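Local coordinates for GTP-binding protein REM 1 (Homo sapiens, PDB 2NZJ), which binds GDP and, as a Ras-family small GTPase, probably acts as a signalling switch that cycles between GTP- and GDP-bound states, at residues A88-F93 / V131-A136; S22-K27 / E158-V163; S79-V84 / I101-T106. One frame throughout, in Å; residues are numbered along the deposited sequence.

Contact 1 of 3, residues A88-F93 / V131-A136; sequences ADRGSF and VEEGRA
R90 and F93 face E133 and G134 where two neighbouring helices, 90-105 and 131-141, lie side by side on one flank of the central sheet of the Ras-like G domain, a P-loop NTPase fold. The ionic part is the pairing of R90 with E133, near the outside. NH1 of R90 meets OE1 of E133 at 3.1 Å, the shortest of the three bonds; NH1 and NH2 each also reach OE2 of E133, weakly, at 3.4 Å. The two flat groups stand steeply, their planes 69° apart, and OE1 is met from above the carboxylate plane, so this is not a coplanar two-pronged pairing. Arginine suits the spot because it is long enough to span the gap between the helices and carries a charge and several N-H groups to match the carboxylate. Its CG lies anti to the backbone N (chi1 -170°), and the bend at chi2 (95°) then swings the guanidinium across to the other helix. The aliphatic stem of E133 runs extended to meet it.

The packing part lies further in. CZ of F93 lies against the carbonyl O of E133, obliquely to the ring, at 3.5 Å, and CE1 lies 4.3 Å from the bare CA of G134. The ring thus touches helix backbone. F93 also meets the ring of Y85 and the side chain of V129, while its CD2 lies over one face of the R90 guanidinium, toward the rim.

The remaining interactions shape the start of helix 90-105. D89 is its N-cap, accepting weakly from N of S92 through OD1. S92, buried and small, turns its hydroxyl back into the same turn: OG, also bonded to N of S86, donates to O of D89 at 2.7 Å, in the carbonyl plane.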
# COMPACT_ATOMS: atom_id res chain seq x y z
N ALA A 88 10.69 -3.55 -11.44
CA ALA A 88 11.07 -3.72 -12.84
C ALA A 88 10.69 -2.56 -13.78
O ALA A 88 10.90 -2.65 -14.99
CB ALA A 88 10.43 -5.02 -13.36
N ASP A 89 10.15 -1.46 -13.24
CA ASP A 89 9.67 -0.36 -14.06
C ASP A 89 10.02 0.97 -13.40
O ASP A 89 9.30 1.47 -12.54
CB ASP A 89 8.19 -0.53 -14.27
CG ASP A 89 7.58 0.60 -15.00
OD1 ASP A 89 8.30 1.53 -15.40
OD2 ASP A 89 6.34 0.55 -15.19
N ARG A 90 11.15 1.52 -13.82
CA ARG A 90 11.65 2.82 -13.36
C ARG A 90 10.56 3.91 -13.33
O ARG A 90 10.42 4.63 -12.34
CB ARG A 90 12.79 3.27 -14.28
CG ARG A 90 13.56 4.49 -13.78
CD ARG A 90 14.76 4.03 -13.03
NE ARG A 90 15.15 4.96 -11.98
CZ ARG A 90 16.03 4.66 -11.02
NH1 ARG A 90 16.59 3.44 -10.98
NH2 ARG A 90 16.34 5.59 -10.10
N GLY A 91 9.78 4.01 -14.40
CA GLY A 91 8.68 4.97 -14.48
C GLY A 91 7.73 4.95 -13.31
O GLY A 91 7.35 6.00 -12.80
N SER A 92 7.37 3.75 -12.86
CA SER A 92 6.42 3.57 -11.74
C SER A 92 7.02 4.05 -10.42
O SER A 92 6.32 4.57 -9.56
CB SER A 92 5.94 2.10 -11.59
OG SER A 92 7.00 1.23 -11.17
N PHE A 93 8.33 3.87 -10.29
CA PHE A 93 9.07 4.32 -9.12
C PHE A 93 9.13 5.84 -9.09
O PHE A 93 8.93 6.45 -8.06
CB PHE A 93 10.46 3.68 -9.11
CG PHE A 93 11.33 4.14 -8.00
CD1 PHE A 93 11.00 3.88 -6.69
CD2 PHE A 93 12.50 4.85 -8.25
CE1 PHE A 93 11.80 4.32 -5.64
CE2 PHE A 93 13.31 5.28 -7.21
CZ PHE A 93 12.97 5.01 -5.90
N VAL A 131 17.34 -2.04 -4.42
CA VAL A 131 16.86 -2.02 -3.04
C VAL A 131 17.26 -0.72 -2.37
O VAL A 131 16.49 -0.14 -1.64
CB VAL A 131 17.48 -3.13 -2.14
CG1 VAL A 131 16.44 -3.61 -1.18
CG2 VAL A 131 18.07 -4.27 -2.95
N GLU A 132 18.49 -0.29 -2.63
CA GLU A 132 19.04 0.92 -2.03
C GLU A 132 18.25 2.14 -2.47
O GLU A 132 18.07 3.07 -1.70
CB GLU A 132 20.51 1.07 -2.42
CG GLU A 132 21.48 0.02 -1.80
CD GLU A 132 21.55 -1.34 -2.55
OE1 GLU A 132 20.93 -1.50 -3.64
OE2 GLU A 132 22.22 -2.27 -2.03
N GLU A 133 17.76 2.13 -3.70
CA GLU A 133 16.96 3.23 -4.21
C GLU A 133 15.60 3.29 -3.55
O GLU A 133 15.13 4.37 -3.19
CB GLU A 133 16.86 3.14 -5.74
CG GLU A 133 18.23 3.47 -6.40
CD GLU A 133 18.28 3.22 -7.91
OE1 GLU A 133 17.68 2.22 -8.39
OE2 GLU A 133 18.95 4.02 -8.61
N GLY A 134 14.98 2.14 -3.34
CA GLY A 134 13.75 2.05 -2.58
C GLY A 134 13.93 2.54 -1.15
O GLY A 134 13.11 3.27 -0.63
N ARG A 135 15.01 2.14 -0.52
CA ARG A 135 15.27 2.55 0.85
C ARG A 135 15.49 4.08 0.98
O ARG A 135 14.90 4.72 1.85
CB ARG A 135 16.47 1.80 1.40
CG ARG A 135 16.19 0.36 1.73
CD ARG A 135 17.37 -0.24 2.50
NE ARG A 135 17.28 -1.71 2.59
CZ ARG A 135 18.25 -2.57 2.30
NH1 ARG A 135 19.46 -2.16 1.91
NH2 ARG A 135 18.02 -3.88 2.43
N ALA A 136 16.33 4.64 0.11
CA ALA A 136 16.61 6.08 0.08
C ALA A 136 15.32 6.88 -0.04
O ALA A 136 15.14 7.92 0.61
CB ALA A 136 17.52 6.39 -1.08

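Contact 2 of 3, residues S22-K27 / E158-V163; sequences SLFAGK and ELFEGV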
# COMPACT_ATOMS: atom_id res chain seq x y z
N SER A 22 -6.32 -8.35 -3.66
CA SER A 22 -7.01 -9.64 -3.73
C SER A 22 -6.43 -10.65 -2.75
O SER A 22 -7.15 -11.45 -2.17
CB SER A 22 -6.96 -10.25 -5.14
OG SER A 22 -7.44 -9.33 -6.11
N LEU A 23 -5.11 -10.65 -2.60
CA LEU A 23 -4.47 -11.49 -1.61
C LEU A 23 -4.89 -11.04 -0.21
O LEU A 23 -5.13 -11.87 0.66
CB LEU A 23 -2.95 -11.46 -1.76
CG LEU A 23 -2.40 -12.22 -2.99
CD1 LEU A 23 -0.88 -12.03 -3.08
CD2 LEU A 23 -2.78 -13.72 -2.96
N PHE A 24 -5.01 -9.74 0.00
CA PHE A 24 -5.52 -9.24 1.28
C PHE A 24 -6.96 -9.68 1.52
O PHE A 24 -7.31 -10.06 2.63
CB PHE A 24 -5.42 -7.73 1.42
CG PHE A 24 -6.25 -7.17 2.57
CD1 PHE A 24 -5.79 -7.22 3.87
CD2 PHE A 24 -7.49 -6.58 2.33
CE1 PHE A 24 -6.53 -6.71 4.90
CE2 PHE A 24 -8.23 -6.06 3.36
CZ PHE A 24 -7.75 -6.13 4.64
N ALA A 25 -7.80 -9.62 0.50
CA ALA A 25 -9.18 -10.05 0.67
C ALA A 25 -9.26 -11.57 0.98
O ALA A 25 -10.15 -12.01 1.70
CB ALA A 25 -10.02 -9.68 -0.56
N GLY A 26 -8.30 -12.35 0.48
CA GLY A 26 -8.31 -13.81 0.68
C GLY A 26 -9.26 -14.49 -0.30
O GLY A 26 -9.82 -13.82 -1.17
N LYS A 27 -9.47 -15.79 -0.12
CA LYS A 27 -10.20 -16.67 -1.08
C LYS A 27 -11.61 -16.18 -1.51
O LYS A 27 -12.47 -15.90 -0.68
CB LYS A 27 -10.30 -18.11 -0.53
N GLU A 158 2.85 -9.64 5.51
CA GLU A 158 3.70 -8.77 6.30
C GLU A 158 3.45 -7.26 5.98
O GLU A 158 3.55 -6.41 6.87
CB GLU A 158 5.17 -9.18 6.12
CG GLU A 158 5.53 -10.62 6.63
CD GLU A 158 5.03 -11.84 5.74
OE1 GLU A 158 4.33 -11.67 4.71
OE2 GLU A 158 5.32 -13.01 6.11
N LEU A 159 3.09 -6.94 4.74
CA LEU A 159 2.73 -5.56 4.39
C LEU A 159 1.52 -5.10 5.18
O LEU A 159 1.58 -4.06 5.88
CB LEU A 159 2.45 -5.39 2.89
CG LEU A 159 1.69 -4.14 2.46
CD1 LEU A 159 2.55 -2.92 2.70
CD2 LEU A 159 1.23 -4.22 1.01
N PHE A 160 0.43 -5.86 5.10
CA PHE A 160 -0.80 -5.44 5.77
C PHE A 160 -0.72 -5.52 7.29
O PHE A 160 -1.24 -4.66 7.96
CB PHE A 160 -2.00 -6.17 5.19
CG PHE A 160 -2.23 -5.83 3.75
CD1 PHE A 160 -2.89 -4.65 3.41
CD2 PHE A 160 -1.72 -6.63 2.74
CE1 PHE A 160 -3.10 -4.31 2.07
CE2 PHE A 160 -1.91 -6.31 1.41
CZ PHE A 160 -2.60 -5.15 1.07
N GLU A 161 -0.04 -6.53 7.82
CA GLU A 161 0.20 -6.61 9.28
C GLU A 161 1.04 -5.44 9.78
O GLU A 161 0.82 -4.91 10.85
CB GLU A 161 0.87 -7.94 9.64
CG GLU A 161 -0.08 -9.10 9.37
CD GLU A 161 0.38 -10.47 9.83
OE1 GLU A 161 1.59 -10.69 10.11
OE2 GLU A 161 -0.51 -11.33 9.90
N GLY A 162 1.98 -5.00 8.95
CA GLY A 162 2.80 -3.83 9.23
C GLY A 162 1.98 -2.54 9.25
O GLY A 162 2.16 -1.70 10.12
N VAL A 163 1.07 -2.41 8.29
CA VAL A 163 0.16 -1.27 8.28
C VAL A 163 -0.63 -1.20 9.59
O VAL A 163 -0.73 -0.12 10.21
CB VAL A 163 -0.84 -1.36 7.10
CG1 VAL A 163 -1.89 -0.31 7.21
CG2 VAL A 163 -0.12 -1.25 5.77
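F24 and F160 pack against each other above the sheet of the Ras-like G domain, joining the last turn of helix 17-25, which follows the P-loop, to helix 156-171 near the C-terminus. The whole contact rests on these two buried phenylalanines, and their torsions decide which parts meet. F160 has CG anti to its carbonyl carbon (chi1 -65°), which sends the ring toward helix 17-25 with one broad face offered to F24. On that face sits the methylene of F24 together with one ring carbon: CB of F24 lies 3.9 Å from the ring centroid, close to the ring normal, a CH-pi contact, and CD1 of F24 stands over CG of F160 at 3.8 Å. CB is nearest the far side of the ring, at 3.8 Å from both CE2 and CZ of F160.

F24 takes another conformation. Its CG is anti to the backbone N (chi1 166°), and this carries the F24 ring over the same face of F160, displaced toward its CG end and tilted. The centroids are 4.9 Å apart and the planes meet at 33°, an oblique aromatic pair. Beyond the pair, the F24 side chain reaches L45, L54 and V56, and F160 shares L45 and V56, so both rings bed into the sheet. Phenylalanine suits both places: it is wide enough to bridge the helices and has no polar atom to satisfy in a buried setting.

L159 backs F160, its CD2 lying over the opposite face of that ring, so the ring is held between two aliphatic carbons. Just after F24 the helix stops at G26, whose positive phi glycine adopts easily; its N still bonds to O of S22 at 3.0 Å.

Contact 3 of 3, residues S79-V84 / I101-T106; sequences SAYVIV and IQLRRT
L103 fits between Y81 and I83, binding helix 90-105 to strand 80-86 in a beta-alpha-beta crossover of the Ras-like G domain; the helix here links two neighbouring parallel strands, 80-86 and 114-119. Along the helix, I101 contributes backbone, its O accepting from N of R105 at 3.0 Å. Q102 leans on L75, outside the strand, and L103 touches L75 as well.

L103 then carries the contact, its two methyls divided between two strand residues. CG is anti to the carbonyl carbon (chi1 -76°), which points the fork at the sheet. CD2 lies almost exactly over the middle of the Y81 ring, 3.7 Å from the centroid and 4° off the normal, a CH-pi contact nearly equidistant from all six ring carbons. CD1 meets CD1 of I83 tip to tip at 4.0 Å. A forked leucine suits the place because one side chain can serve an aromatic face and an aliphatic end together, while alternation along the strand turns Y81 and I83 to the same side.

Tyrosine combines a broad face with a polar end: OH of Y81 is bonded to O of C74 and N of G78, fixing the ring beneath the methyl. With an alanine at Y81, L103 CD2 would probably face a gap, and the C74 carbonyl and G78 amide would be likely to lose their hydroxyl partner.

At T106 the side chain folds back on the helix, which a hydroxyl one bond from CB allows: OG1 donates to O of L103 at 2.6 Å, from above the carbonyl plane.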
# COMPACT_ATOMS: atom_id res chain seq x y z
N SER A 79 -6.74 6.49 6.39
CA SER A 79 -6.05 6.28 7.66
C SER A 79 -4.59 5.96 7.41
O SER A 79 -3.74 6.26 8.23
CB SER A 79 -6.70 5.14 8.44
OG SER A 79 -8.10 5.31 8.52
N ALA A 80 -4.33 5.33 6.28
CA ALA A 80 -2.98 4.98 5.83
C ALA A 80 -2.95 4.91 4.31
O ALA A 80 -3.97 4.63 3.67
CB ALA A 80 -2.55 3.64 6.42
N TYR A 81 -1.78 5.15 3.72
CA TYR A 81 -1.62 5.06 2.28
C TYR A 81 -0.48 4.10 1.94
O TYR A 81 0.60 4.19 2.53
CB TYR A 81 -1.33 6.44 1.71
CG TYR A 81 -2.53 7.34 1.78
CD1 TYR A 81 -2.73 8.21 2.85
CD2 TYR A 81 -3.48 7.31 0.77
CE1 TYR A 81 -3.84 9.02 2.89
CE2 TYR A 81 -4.59 8.09 0.82
CZ TYR A 81 -4.76 8.95 1.86
OH TYR A 81 -5.88 9.72 1.85
N VAL A 82 -0.76 3.19 1.00
CA VAL A 82 0.25 2.28 0.45
C VAL A 82 0.54 2.67 -1.00
O VAL A 82 -0.28 2.46 -1.88
CB VAL A 82 -0.19 0.81 0.53
CG1 VAL A 82 0.83 -0.12 -0.07
CG2 VAL A 82 -0.42 0.46 1.95
N ILE A 83 1.71 3.28 -1.22
CA ILE A 83 2.16 3.68 -2.55
C ILE A 83 2.99 2.55 -3.13
O ILE A 83 4.09 2.29 -2.67
CB ILE A 83 3.08 4.93 -2.50
CG1 ILE A 83 2.31 6.16 -2.02
CG2 ILE A 83 3.70 5.21 -3.85
CD1 ILE A 83 3.21 7.32 -1.56
N VAL A 84 2.47 1.89 -4.16
CA VAL A 84 3.09 0.71 -4.77
C VAL A 84 3.77 1.09 -6.08
O VAL A 84 3.20 1.83 -6.86
CB VAL A 84 2.03 -0.34 -5.08
CG1 VAL A 84 2.65 -1.57 -5.78
CG2 VAL A 84 1.28 -0.70 -3.79
N ILE A 101 4.24 13.75 -2.87
CA ILE A 101 4.10 15.17 -2.93
C ILE A 101 2.64 15.52 -3.04
O ILE A 101 2.20 16.49 -2.44
CB ILE A 101 4.88 15.78 -4.11
CG1 ILE A 101 6.39 15.62 -3.86
CG2 ILE A 101 4.49 17.26 -4.33
CD1 ILE A 101 7.24 16.52 -4.72
N GLN A 102 1.87 14.74 -3.81
CA GLN A 102 0.43 15.00 -3.90
C GLN A 102 -0.17 14.89 -2.49
O GLN A 102 -0.89 15.79 -2.04
CB GLN A 102 -0.28 14.06 -4.88
CG GLN A 102 -0.41 14.57 -6.33
CD GLN A 102 -0.98 13.51 -7.27
OE1 GLN A 102 -0.27 12.60 -7.72
NE2 GLN A 102 -2.26 13.62 -7.57
N LEU A 103 0.16 13.79 -1.80
CA LEU A 103 -0.31 13.58 -0.43
C LEU A 103 0.06 14.73 0.52
O LEU A 103 -0.73 15.12 1.37
CB LEU A 103 0.25 12.28 0.13
CG LEU A 103 -0.40 11.01 -0.39
CD1 LEU A 103 0.44 9.80 -0.01
CD2 LEU A 103 -1.81 10.93 0.18
N ARG A 104 1.27 15.26 0.37
CA ARG A 104 1.70 16.39 1.18
C ARG A 104 0.81 17.62 0.95
O ARG A 104 0.25 18.17 1.90
CB ARG A 104 3.17 16.73 0.89
CG ARG A 104 3.76 17.74 1.86
CD ARG A 104 5.16 18.22 1.46
NE ARG A 104 6.03 17.20 0.85
CZ ARG A 104 6.52 16.13 1.47
NH1 ARG A 104 6.21 15.85 2.74
NH2 ARG A 104 7.32 15.30 0.80
N ARG A 105 0.69 18.02 -0.31
CA ARG A 105 -0.09 19.19 -0.72
C ARG A 105 -1.51 19.23 -0.15
O ARG A 105 -2.08 20.31 0.01
CB ARG A 105 -0.15 19.28 -2.25
N THR A 106 -2.10 18.07 0.12
CA THR A 106 -3.44 17.99 0.75
C THR A 106 -3.37 18.28 2.27
O THR A 106 -3.06 17.40 3.09
CB THR A 106 -4.12 16.61 0.51
OG1 THR A 106 -3.18 15.57 0.82
CG2 THR A 106 -4.57 16.47 -0.95

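Overall arrangement
Contacts 2 and 3 are buried and wholly apolar across their segments, whereas contact 1 is partly buried and adds a salt bridge at its outer side to a phenylalanine packed further in. Contacts 1 and 3 both use helix 90-105, near opposite ends, with centres about 17 Å apart: one fastens it to a neighbouring helix, the other to the sheet. Contact 2 belongs to the other layer of helices. It touches contact 3 on the other face of strand 80-86, where V163 CG1 packs on A80 CB at 4.1 Å and L159 CD2 approaches V82 CG1. Contacts 1 and 2 do not touch, yet both 1 and 3 fall within the long chain loop that contact 2 closes.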